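Local coordinates for protein aclacinomycin-N/aclacinomycin-A oxidase (Streptomyces galilaeus, PDB 2IPI) that oxidises the terminal sugar of aclacinomycins in two successive steps, using a bicovalently bound FAD and molecular oxygen, to complete antibiotic biosynthesis, at residues T361-G365 with P470-L474; S388-E393 with A436-W440; A244-T248 with S340-W344. All coordinates share one frame; numbering follows the deposited sequence.

Contact 1: residues T361-G365 with P470-L474; sequences TKSKG and PDVDL
Asp471 OD1 is gripped by three N-H donors. Lys362 NZ supplies the sounder bond, 3.0 Å from Asp471 OD1, approaching on the anti side of the carboxylate and 19° out of its plane. Lys364 NZ reaches the same Asp471 OD1 at 3.1 Å, a weak bond; the third donor, also weak, is Asp473 N, two residues on from the aspartate itself. The second oxygen of Asp471 is also used, for Lys364 NZ lies 2.9 Å from Asp471 OD2, again weakly as a hydrogen bond but within a salt bridge. The side chain of Asp471 is placed for this by CG standing anti to the backbone N (chi1 179°), which carries the carboxylate to the lysines of strand 360-368.

Asp473 closes the network: its OD1 forms a salt bridge with Lys364 NZ at 3.1 Å and a long one with Lys362 NZ. The two acceptors Asp471 OD1 and Asp473 OD1 come within 3.2 Å, a closeness that the nearby ammonium groups would probably offset. A water accepts from Lys362 NZ and lies 2.9 Å from Ser363 O and 2.8 Å from Pro470 O, joining the two backbone carbonyls to the ammonium group.

The strongest partner of Lys362 is Glu92, while Asp473 OD2 pairs with Arg442 and Lys364 meets the ring of Tyr445. Since the loop follows directly on Asn468, which binds FAD, and the proton acceptor Tyr469, this buried web of roughly matched charges is consistent with tying that catalytic segment to the edge of the substrate-domain sheet.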
loop_
_atom_site.group_PDB
_atom_site.type_symbol
_atom_site.label_atom_id
_atom_site.label_comp_id
_atom_site.label_asym_id
_atom_site.label_seq_id
_atom_site.Cartn_x
_atom_site.Cartn_y
_atom_site.Cartn_z
ATOM N N THR A 361 -7.215 -4.166 13.979
ATOM C CA THR A 361 -6.090 -4.833 13.346
ATOM C C THR A 361 -4.724 -4.296 13.783
ATOM O O THR A 361 -4.549 -3.157 14.192
ATOM C CB THR A 361 -6.113 -4.715 11.802
ATOM O OG1 THR A 361 -5.902 -3.328 11.467
ATOM C CG2 THR A 361 -7.447 -5.115 11.206
ATOM N N LYS A 362 -3.732 -5.157 13.666
ATOM C CA LYS A 362 -2.320 -4.853 13.765
ATOM C C LYS A 362 -1.563 -5.556 12.656
ATOM O O LYS A 362 -1.741 -6.768 12.485
ATOM C CB LYS A 362 -1.765 -5.246 15.141
ATOM C CG LYS A 362 -0.305 -4.902 15.373
ATOM C CD LYS A 362 0.151 -3.604 14.758
ATOM C CE LYS A 362 0.831 -2.588 15.650
ATOM N NZ LYS A 362 1.821 -1.782 14.863
ATOM N N SER A 363 -0.736 -4.849 11.876
ATOM C CA SER A 363 -0.018 -5.560 10.816
ATOM C C SER A 363 1.396 -5.051 10.589
ATOM O O SER A 363 1.815 -3.983 11.050
ATOM C CB SER A 363 -0.801 -5.515 9.494
ATOM O OG SER A 363 -1.374 -4.241 9.296
ATOM N N LYS A 364 2.170 -5.878 9.872
ATOM C CA LYS A 364 3.578 -5.624 9.607
ATOM C C LYS A 364 4.067 -6.419 8.407
ATOM O O LYS A 364 3.803 -7.621 8.265
ATOM C CB LYS A 364 4.462 -5.947 10.812
ATOM C CG LYS A 364 3.824 -6.942 11.763
ATOM C CD LYS A 364 4.716 -7.196 12.949
ATOM C CE LYS A 364 5.557 -6.016 13.365
ATOM N NZ LYS A 364 5.103 -5.345 14.612
ATOM N N GLY A 365 4.822 -5.732 7.543
ATOM C CA GLY A 365 5.282 -6.317 6.316
ATOM C C GLY A 365 6.764 -6.478 6.124
ATOM O O GLY A 365 7.536 -6.278 7.069
ATOM N N PRO A 470 2.803 1.077 7.954
ATOM C CA PRO A 470 3.472 1.660 9.126
ATOM C C PRO A 470 3.477 0.675 10.295
ATOM O O PRO A 470 2.447 0.019 10.472
ATOM C CB PRO A 470 2.583 2.843 9.497
ATOM C CG PRO A 470 1.235 2.401 8.992
ATOM C CD PRO A 470 1.588 1.840 7.643
ATOM N N ASP A 471 4.596 0.625 11.014
ATOM C CA ASP A 471 4.693 -0.194 12.222
ATOM C C ASP A 471 5.513 0.564 13.280
ATOM O O ASP A 471 6.727 0.650 13.169
ATOM C CB ASP A 471 5.336 -1.533 11.927
ATOM C CG ASP A 471 5.475 -2.420 13.152
ATOM O OD1 ASP A 471 4.672 -2.306 14.081
ATOM O OD2 ASP A 471 6.427 -3.231 13.184
ATOM N N VAL A 472 4.811 1.114 14.258
ATOM C CA VAL A 472 5.531 2.018 15.176
ATOM C C VAL A 472 6.393 1.227 16.143
ATOM O O VAL A 472 7.216 1.752 16.891
ATOM C CB VAL A 472 4.502 2.957 15.826
ATOM C CG1 VAL A 472 3.899 2.334 17.072
ATOM C CG2 VAL A 472 5.161 4.312 16.079
ATOM N N ASP A 473 6.262 -0.098 16.122
ATOM C CA ASP A 473 7.163 -0.992 16.835
ATOM C C ASP A 473 8.568 -0.882 16.263
ATOM O O ASP A 473 9.542 -1.272 16.921
ATOM C CB ASP A 473 6.686 -2.447 16.746
ATOM C CG ASP A 473 5.349 -2.646 17.441
ATOM O OD1 ASP A 473 4.550 -3.501 17.014
ATOM O OD2 ASP A 473 5.112 -1.926 18.439
ATOM N N LEU A 474 8.678 -0.350 15.037
ATOM C CA LEU A 474 10.001 -0.197 14.437
ATOM C C LEU A 474 10.841 0.833 15.193
ATOM O O LEU A 474 12.058 0.861 15.002
ATOM C CB LEU A 474 9.923 0.217 12.972
ATOM C CG LEU A 474 9.283 -0.778 11.997
ATOM C CD1 LEU A 474 9.615 -0.393 10.554
ATOM C CD2 LEU A 474 9.706 -2.204 12.300
HETATM O O HOH W 1 1.147 -1.505 12.453
HETATM O O HOH W 2 0.871 -2.186 8.435
#

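Contact 2: residues S388-E393 with A436-W440; sequences SQVWGE and ANLAW. With AKY (methyl (2S,4R)-2-ethyl-2,5,7-trihydroxy-6,11-dioxo-4-{[2,3,6-trideoxy-4-O-{2,6-dideoxy-4-O-[(2S,6S)-6-methyl-5-oxotetrahydro-2h -pyran-2-yl]-alpha-D-lyxo-hexopyranosyl}-3-(dimethylamino)-D-ribo-hexopyranosyl]oxy}-1,2,3,4,6,11-hexahydrotetracene-1-c arboxylate), chain E.
Ala436, on the helix 434-448, meets Val390 through its backbone, with Val390 CG1 3.8 Å from Ala436 O. One residue on, Asn437 turns its amide toward the same valine. CG stands beside the backbone N, anti to the carbonyl carbon (chi1 -80°), and this brings Asn437 OD1 to 3.2 Å from Val390 CB. That oxygen is buried without a polar partner, whereas ND2 bonds to His433 O, just ahead of the helix.

Trp440 makes the largest contribution from the helix. Val390 CG2 sits over the face of its five-membered ring, 3.4 Å from the centroid and 19° from the normal, a CH-pi contact. Gly392 comes to the indole obliquely, its CA 3.2 Å from Trp440 NE1; having no side chain, the glycine lets the strand backbone lie this close. Ser388 CB touches farther along the benzo ring, 4.3 Å from Trp440 CE3. Ser388 OG accepts from Val390 N, an ST turn that shapes the chain leading into the valine.

Between these packing residues Trp391, the centre of an inverse gamma turn, is directed away from the helix at its CB. The tetracene of the bound aclacinomycin lies over one face of its indole, AKY C15 3.3 Å above the plane, and every ring atom has a tetracene neighbour within 3.6 Å. Strand 391-393 and helix 436-440 run at 17°, their axes 9.4 Å apart. A helix on one face of the antiparallel sheet and the substrate on the other is the layout expected of the substrate-binding domain of berberine-bridge-type flavoenzymes.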
loop_
_atom_site.group_PDB
_atom_site.type_symbol
_atom_site.label_atom_id
_atom_site.label_comp_id
_atom_site.label_asym_id
_atom_site.label_seq_id
_atom_site.Cartn_x
_atom_site.Cartn_y
_atom_site.Cartn_z
ATOM N N SER A 388 -3.539 -20.866 18.690
ATOM C CA SER A 388 -3.445 -19.513 19.201
ATOM C C SER A 388 -4.796 -19.074 19.725
ATOM O O SER A 388 -5.813 -19.774 19.581
ATOM C CB SER A 388 -2.988 -18.580 18.070
ATOM O OG SER A 388 -3.924 -17.517 17.896
ATOM N N GLN A 389 -4.923 -17.894 20.340
ATOM C CA GLN A 389 -6.348 -17.573 20.583
ATOM C C GLN A 389 -6.784 -16.466 19.637
ATOM O O GLN A 389 -7.822 -15.842 19.817
ATOM C CB GLN A 389 -6.616 -17.258 22.052
ATOM C CG GLN A 389 -8.008 -17.654 22.509
ATOM C CD GLN A 389 -8.089 -19.061 23.085
ATOM O OE1 GLN A 389 -7.144 -19.547 23.710
ATOM N NE2 GLN A 389 -9.217 -19.723 22.855
ATOM N N VAL A 390 -5.974 -16.233 18.596
ATOM C CA VAL A 390 -6.193 -15.106 17.700
ATOM C C VAL A 390 -6.139 -15.461 16.213
ATOM O O VAL A 390 -5.493 -16.421 15.795
ATOM C CB VAL A 390 -5.148 -13.988 17.915
ATOM C CG1 VAL A 390 -4.424 -14.090 19.247
ATOM C CG2 VAL A 390 -4.136 -14.012 16.773
ATOM N N TRP A 391 -6.825 -14.638 15.429
ATOM C CA TRP A 391 -6.963 -14.715 13.987
ATOM C C TRP A 391 -5.766 -14.126 13.248
ATOM O O TRP A 391 -5.834 -12.975 12.802
ATOM C CB TRP A 391 -8.227 -13.964 13.546
ATOM C CG TRP A 391 -9.139 -14.781 12.691
ATOM C CD1 TRP A 391 -9.400 -14.621 11.365
ATOM C CD2 TRP A 391 -9.922 -15.903 13.128
ATOM N NE1 TRP A 391 -10.299 -15.578 10.946
ATOM C CE2 TRP A 391 -10.634 -16.376 12.011
ATOM C CE3 TRP A 391 -10.084 -16.548 14.353
ATOM C CZ2 TRP A 391 -11.498 -17.467 12.077
ATOM C CZ3 TRP A 391 -10.943 -17.633 14.414
ATOM C CH2 TRP A 391 -11.638 -18.080 13.285
ATOM N N GLY A 392 -4.681 -14.883 13.122
ATOM C CA GLY A 392 -3.455 -14.484 12.484
ATOM C C GLY A 392 -3.268 -15.024 11.086
ATOM O O GLY A 392 -3.784 -16.061 10.646
ATOM N N GLU A 393 -2.481 -14.298 10.278
ATOM C CA GLU A 393 -2.172 -14.837 8.956
ATOM C C GLU A 393 -0.981 -14.113 8.327
ATOM O O GLU A 393 -0.674 -12.976 8.672
ATOM C CB GLU A 393 -3.375 -14.781 8.022
ATOM C CG GLU A 393 -4.018 -13.419 7.790
ATOM C CD GLU A 393 -3.814 -13.003 6.336
ATOM O OE1 GLU A 393 -4.755 -12.535 5.660
ATOM O OE2 GLU A 393 -2.651 -13.180 5.909
ATOM N N ALA A 436 -3.729 -9.927 23.759
ATOM C CA ALA A 436 -3.426 -11.254 23.221
ATOM C C ALA A 436 -3.111 -11.147 21.738
ATOM O O ALA A 436 -2.147 -11.720 21.237
ATOM C CB ALA A 436 -4.588 -12.205 23.468
ATOM N N ASN A 437 -3.941 -10.377 21.023
ATOM C CA ASN A 437 -3.683 -10.205 19.588
ATOM C C ASN A 437 -2.334 -9.554 19.340
ATOM O O ASN A 437 -1.514 -10.090 18.585
ATOM C CB ASN A 437 -4.821 -9.403 18.947
ATOM C CG ASN A 437 -6.044 -10.251 18.659
ATOM O OD1 ASN A 437 -6.048 -10.979 17.658
ATOM N ND2 ASN A 437 -7.065 -10.134 19.504
ATOM N N LEU A 438 -2.069 -8.416 19.969
ATOM C CA LEU A 438 -0.789 -7.732 19.803
ATOM C C LEU A 438 0.385 -8.671 20.063
ATOM O O LEU A 438 1.373 -8.685 19.327
ATOM C CB LEU A 438 -0.699 -6.518 20.730
ATOM C CG LEU A 438 -1.568 -5.313 20.354
ATOM C CD1 LEU A 438 -1.866 -4.463 21.579
ATOM C CD2 LEU A 438 -0.871 -4.494 19.276
ATOM N N ALA A 439 0.275 -9.478 21.118
ATOM C CA ALA A 439 1.368 -10.403 21.423
ATOM C C ALA A 439 1.663 -11.333 20.254
ATOM O O ALA A 439 2.805 -11.542 19.840
ATOM C CB ALA A 439 1.027 -11.213 22.670
ATOM N N TRP A 440 0.611 -11.910 19.698
ATOM C CA TRP A 440 0.689 -12.819 18.573
ATOM C C TRP A 440 1.452 -12.242 17.392
ATOM O O TRP A 440 2.416 -12.830 16.909
ATOM C CB TRP A 440 -0.749 -13.190 18.155
ATOM C CG TRP A 440 -0.887 -13.456 16.687
ATOM C CD1 TRP A 440 -1.349 -12.619 15.710
ATOM C CD2 TRP A 440 -0.542 -14.684 16.037
ATOM N NE1 TRP A 440 -1.310 -13.256 14.500
ATOM C CE2 TRP A 440 -0.822 -14.521 14.667
ATOM C CE3 TRP A 440 -0.024 -15.899 16.492
ATOM C CZ2 TRP A 440 -0.601 -15.532 13.736
ATOM C CZ3 TRP A 440 0.195 -16.896 15.563
ATOM C CH2 TRP A 440 -0.091 -16.711 14.204
HETATM O O15 AKY E . -0.985 -5.085 0.176
HETATM C C42 AKY E . -2.097 -5.319 0.687
HETATM C C40 AKY E . -3.056 -6.238 -0.107
HETATM C C38 AKY E . -4.312 -6.581 0.585
HETATM C C39 AKY E . -2.462 -5.020 2.198
HETATM C C41 AKY E . -1.794 -5.066 3.361
HETATM O O14 AKY E . -3.841 -5.036 2.486
HETATM C C37 AKY E . -4.470 -6.223 2.021
HETATM O O13 AKY E . -5.833 -6.288 2.353
HETATM C C35 AKY E . -6.129 -6.823 3.609
HETATM C C34 AKY E . -6.717 -8.235 3.529
HETATM C C36 AKY E . -6.228 -8.972 2.406
HETATM O O11 AKY E . -8.244 -8.291 3.562
HETATM C C33 AKY E . -6.965 -5.872 4.448
HETATM O O12 AKY E . -6.430 -4.462 4.633
HETATM C C32 AKY E . -8.339 -5.966 4.213
HETATM C C31 AKY E . -8.831 -7.252 4.504
HETATM O O7 AKY E . -11.491 -11.904 8.175
HETATM C C7 AKY E . -12.818 -11.654 8.641
HETATM C C8 AKY E . -13.774 -11.824 7.526
HETATM C C9 AKY E . -14.090 -13.284 7.322
HETATM O O9 AKY E . -12.871 -13.941 7.255
HETATM C C13 AKY E . -14.936 -13.424 6.109
HETATM C C14 AKY E . -14.062 -12.893 4.971
HETATM C C20 AKY E . -13.061 -12.641 9.737
HETATM C C19 AKY E . -13.982 -13.689 9.664
HETATM C C10 AKY E . -14.909 -13.724 8.474
HETATM C C11 AKY E . -14.188 -14.532 10.756
HETATM C C18 AKY E . -13.487 -14.332 11.946
HETATM C C17 AKY E . -12.565 -13.282 12.039
HETATM C C6 AKY E . -12.363 -12.466 10.932
HETATM O O6 AKY E . -11.486 -11.443 10.990
HETATM C C12 AKY E . -13.752 -15.162 13.059
HETATM O O3 AKY E . -14.562 -16.112 12.994
HETATM C C15 AKY E . -13.086 -14.904 14.283
HETATM C C1 AKY E . -13.396 -15.676 15.400
HETATM C C2 AKY E . -12.810 -15.435 16.643
HETATM C C3 AKY E . -11.885 -14.396 16.741
HETATM C C16 AKY E . -12.159 -13.843 14.382
HETATM C C5 AKY E . -11.895 -13.029 13.259
HETATM O O5 AKY E . -11.135 -12.041 13.262
HETATM C C4 AKY E . -11.564 -13.616 15.633
HETATM O O4 AKY E . -10.665 -12.613 15.807
HETATM O O18 AKY E . -8.672 -7.696 5.861
HETATM C C45 AKY E . -10.716 -10.698 8.118
HETATM C C43 AKY E . -16.035 -12.735 8.764
HETATM O O16 AKY E . -15.836 -11.701 9.412
HETATM O O17 AKY E . -17.306 -12.983 8.335
HETATM C C44 AKY E . -18.151 -13.042 9.491
HETATM O O19 AKY E . -11.345 -9.661 7.405
HETATM C C47 AKY E . -8.589 -9.766 7.120
HETATM N N11 AKY E . -7.567 -9.165 7.995
HETATM C C52 AKY E . -6.193 -9.466 7.779
HETATM C C51 AKY E . -7.814 -7.863 8.517
HETATM C C46 AKY E . -9.358 -11.024 7.505
HETATM C C48 AKY E . -9.406 -8.899 6.161
HETATM C C49 AKY E . -10.728 -8.511 6.800
HETATM C C50 AKY E . -10.926 -7.111 7.391
#

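Contact 3: residues A244-T248 with S340-W344; sequences APTST and STEPW
An antiparallel bridge between the outermost strand 336-342 and its neighbour 248-256 is one half of this contact, near the start of strand 248-256 and shortly before helix 344-348. Thr248 and Glu342 are a hydrogen-bonded pair. Thr248 N donates to Glu342 O at 2.9 Å with an almost linear N-H...O angle of 179°, and Glu342 N returns a bond to Thr248 O at 3.1 Å. Thr341 CA adds a CA-H...O contact, 3.5 Å from Thr248 O, while Ser247 CB packs 3.4 Å from Glu342 O.

Ahead of the bridge, the loop meets the indole of Trp344, the first residue after the N-cap Pro343. Chi1 of -178° swings the indole of Trp344 beside its own carbonyl carbon, and one face is thereby offered to the loop. Pro245 CD sits over the five-membered ring of Trp344, 3.4 Å from its centroid and 16° off the normal; Ala244 CB covers the six-membered ring, 3.8 Å from that centroid. Both are CH-pi contacts on the same face. Thr248 OG1 approaches the ring obliquely, 3.5 Å from Trp344 CD1. A water accepts from Trp344 N and donates to Thr246 O.

Tyr137 also meets the indole, and Ala244 bonds through its backbone to Gly141. Two directed backbone bonds thus set the strand register, and apolar contact with an aromatic face holds the loop against the helix start.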
loop_
_atom_site.group_PDB
_atom_site.type_symbol
_atom_site.label_atom_id
_atom_site.label_comp_id
_atom_site.label_asym_id
_atom_site.label_seq_id
_atom_site.Cartn_x
_atom_site.Cartn_y
_atom_site.Cartn_z
ATOM N N ALA A 244 -6.360 -1.716 -19.841
ATOM C CA ALA A 244 -6.882 -2.783 -19.002
ATOM C C ALA A 244 -6.780 -4.129 -19.716
ATOM O O ALA A 244 -6.817 -4.175 -20.944
ATOM C CB ALA A 244 -8.323 -2.515 -18.576
ATOM N N PRO A 245 -6.626 -5.209 -18.952
ATOM C CA PRO A 245 -6.634 -6.562 -19.515
ATOM C C PRO A 245 -7.954 -6.864 -20.206
ATOM O O PRO A 245 -8.976 -6.272 -19.876
ATOM C CB PRO A 245 -6.502 -7.477 -18.289
ATOM C CG PRO A 245 -5.742 -6.604 -17.340
ATOM C CD PRO A 245 -6.391 -5.240 -17.504
ATOM N N THR A 246 -7.904 -7.796 -21.142
ATOM C CA THR A 246 -9.100 -8.255 -21.856
ATOM C C THR A 246 -10.147 -8.781 -20.885
ATOM O O THR A 246 -11.347 -8.540 -20.962
ATOM C CB THR A 246 -8.738 -9.368 -22.859
ATOM O OG1 THR A 246 -7.829 -8.879 -23.835
ATOM C CG2 THR A 246 -10.014 -9.800 -23.581
ATOM N N SER A 247 -9.642 -9.538 -19.913
ATOM C CA SER A 247 -10.429 -10.162 -18.865
ATOM C C SER A 247 -9.512 -10.666 -17.753
ATOM O O SER A 247 -8.286 -10.604 -17.902
ATOM C CB SER A 247 -11.240 -11.342 -19.429
ATOM O OG SER A 247 -10.351 -12.233 -20.093
ATOM N N THR A 248 -10.089 -11.160 -16.677
ATOM C CA THR A 248 -9.340 -11.714 -15.559
ATOM C C THR A 248 -9.659 -13.199 -15.381
ATOM O O THR A 248 -10.774 -13.545 -14.975
ATOM C CB THR A 248 -9.660 -10.995 -14.230
ATOM O OG1 THR A 248 -9.321 -9.604 -14.302
ATOM C CG2 THR A 248 -8.853 -11.582 -13.074
ATOM N N SER A 340 -12.264 -19.403 -12.948
ATOM C CA SER A 340 -13.311 -18.512 -13.440
ATOM C C SER A 340 -12.708 -17.431 -14.331
ATOM O O SER A 340 -11.581 -16.993 -14.083
ATOM C CB SER A 340 -14.098 -17.888 -12.288
ATOM O OG SER A 340 -13.237 -17.437 -11.256
ATOM N N THR A 341 -13.473 -17.035 -15.346
ATOM C CA THR A 341 -13.044 -15.922 -16.194
ATOM C C THR A 341 -14.139 -14.846 -16.172
ATOM O O THR A 341 -15.279 -15.100 -16.567
ATOM C CB THR A 341 -12.736 -16.306 -17.640
ATOM O OG1 THR A 341 -12.642 -15.114 -18.445
ATOM C CG2 THR A 341 -13.875 -17.116 -18.243
ATOM N N GLU A 342 -13.748 -13.671 -15.686
ATOM C CA GLU A 342 -14.671 -12.570 -15.509
ATOM C C GLU A 342 -14.183 -11.294 -16.185
ATOM O O GLU A 342 -13.009 -11.157 -16.484
ATOM C CB GLU A 342 -14.877 -12.361 -13.996
ATOM C CG GLU A 342 -15.844 -13.376 -13.408
ATOM C CD GLU A 342 -17.283 -12.921 -13.310
ATOM O OE1 GLU A 342 -17.936 -12.530 -14.297
ATOM O OE2 GLU A 342 -17.840 -12.977 -12.189
ATOM N N PRO A 343 -15.086 -10.365 -16.441
ATOM C CA PRO A 343 -14.655 -9.094 -17.032
ATOM C C PRO A 343 -13.707 -8.373 -16.079
ATOM O O PRO A 343 -13.898 -8.391 -14.857
ATOM C CB PRO A 343 -15.954 -8.318 -17.217
ATOM C CG PRO A 343 -17.037 -9.347 -17.155
ATOM C CD PRO A 343 -16.536 -10.413 -16.222
ATOM N N TRP A 344 -12.679 -7.755 -16.666
ATOM C CA TRP A 344 -11.677 -7.084 -15.845
ATOM C C TRP A 344 -12.268 -6.105 -14.837
ATOM O O TRP A 344 -11.870 -6.128 -13.660
ATOM C CB TRP A 344 -10.639 -6.359 -16.733
ATOM C CG TRP A 344 -9.602 -5.719 -15.845
ATOM C CD1 TRP A 344 -8.531 -6.294 -15.231
ATOM C CD2 TRP A 344 -9.579 -4.330 -15.480
ATOM N NE1 TRP A 344 -7.840 -5.355 -14.512
ATOM C CE2 TRP A 344 -8.463 -4.139 -14.643
ATOM C CE3 TRP A 344 -10.414 -3.256 -15.798
ATOM C CZ2 TRP A 344 -8.159 -2.881 -14.115
ATOM C CZ3 TRP A 344 -10.114 -2.013 -15.273
ATOM C CH2 TRP A 344 -9.000 -1.852 -14.446
HETATM O O HOH W 3 -13.273 -7.837 -19.536
#

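Overall arrangement
All three contacts reach the seven-stranded antiparallel sheet, at different places across it. Contact 3 involves the outermost strand 336-342, contact 1 the opposite outermost strand 360-368, and contact 2 strand 391-398, separated from 360-368 by strand 420-428. Contact 3 closes first along the chain; contact 2 is then nested within the loop closed by contact 1. Centres of contacts 1 and 2 are 14 Å apart, and they touch where Lys362 CG meets Leu438 CD2 at 4.0 Å, linking them through helix 434-448. Contact 3 is remote, its centre 34 and 36 Å from theirs. Contacts 1 and 2 both line the aclacinomycin pocket (Thr361; Trp391 and Glu393); contact 3 pairs the far edge strand with strand 248-256.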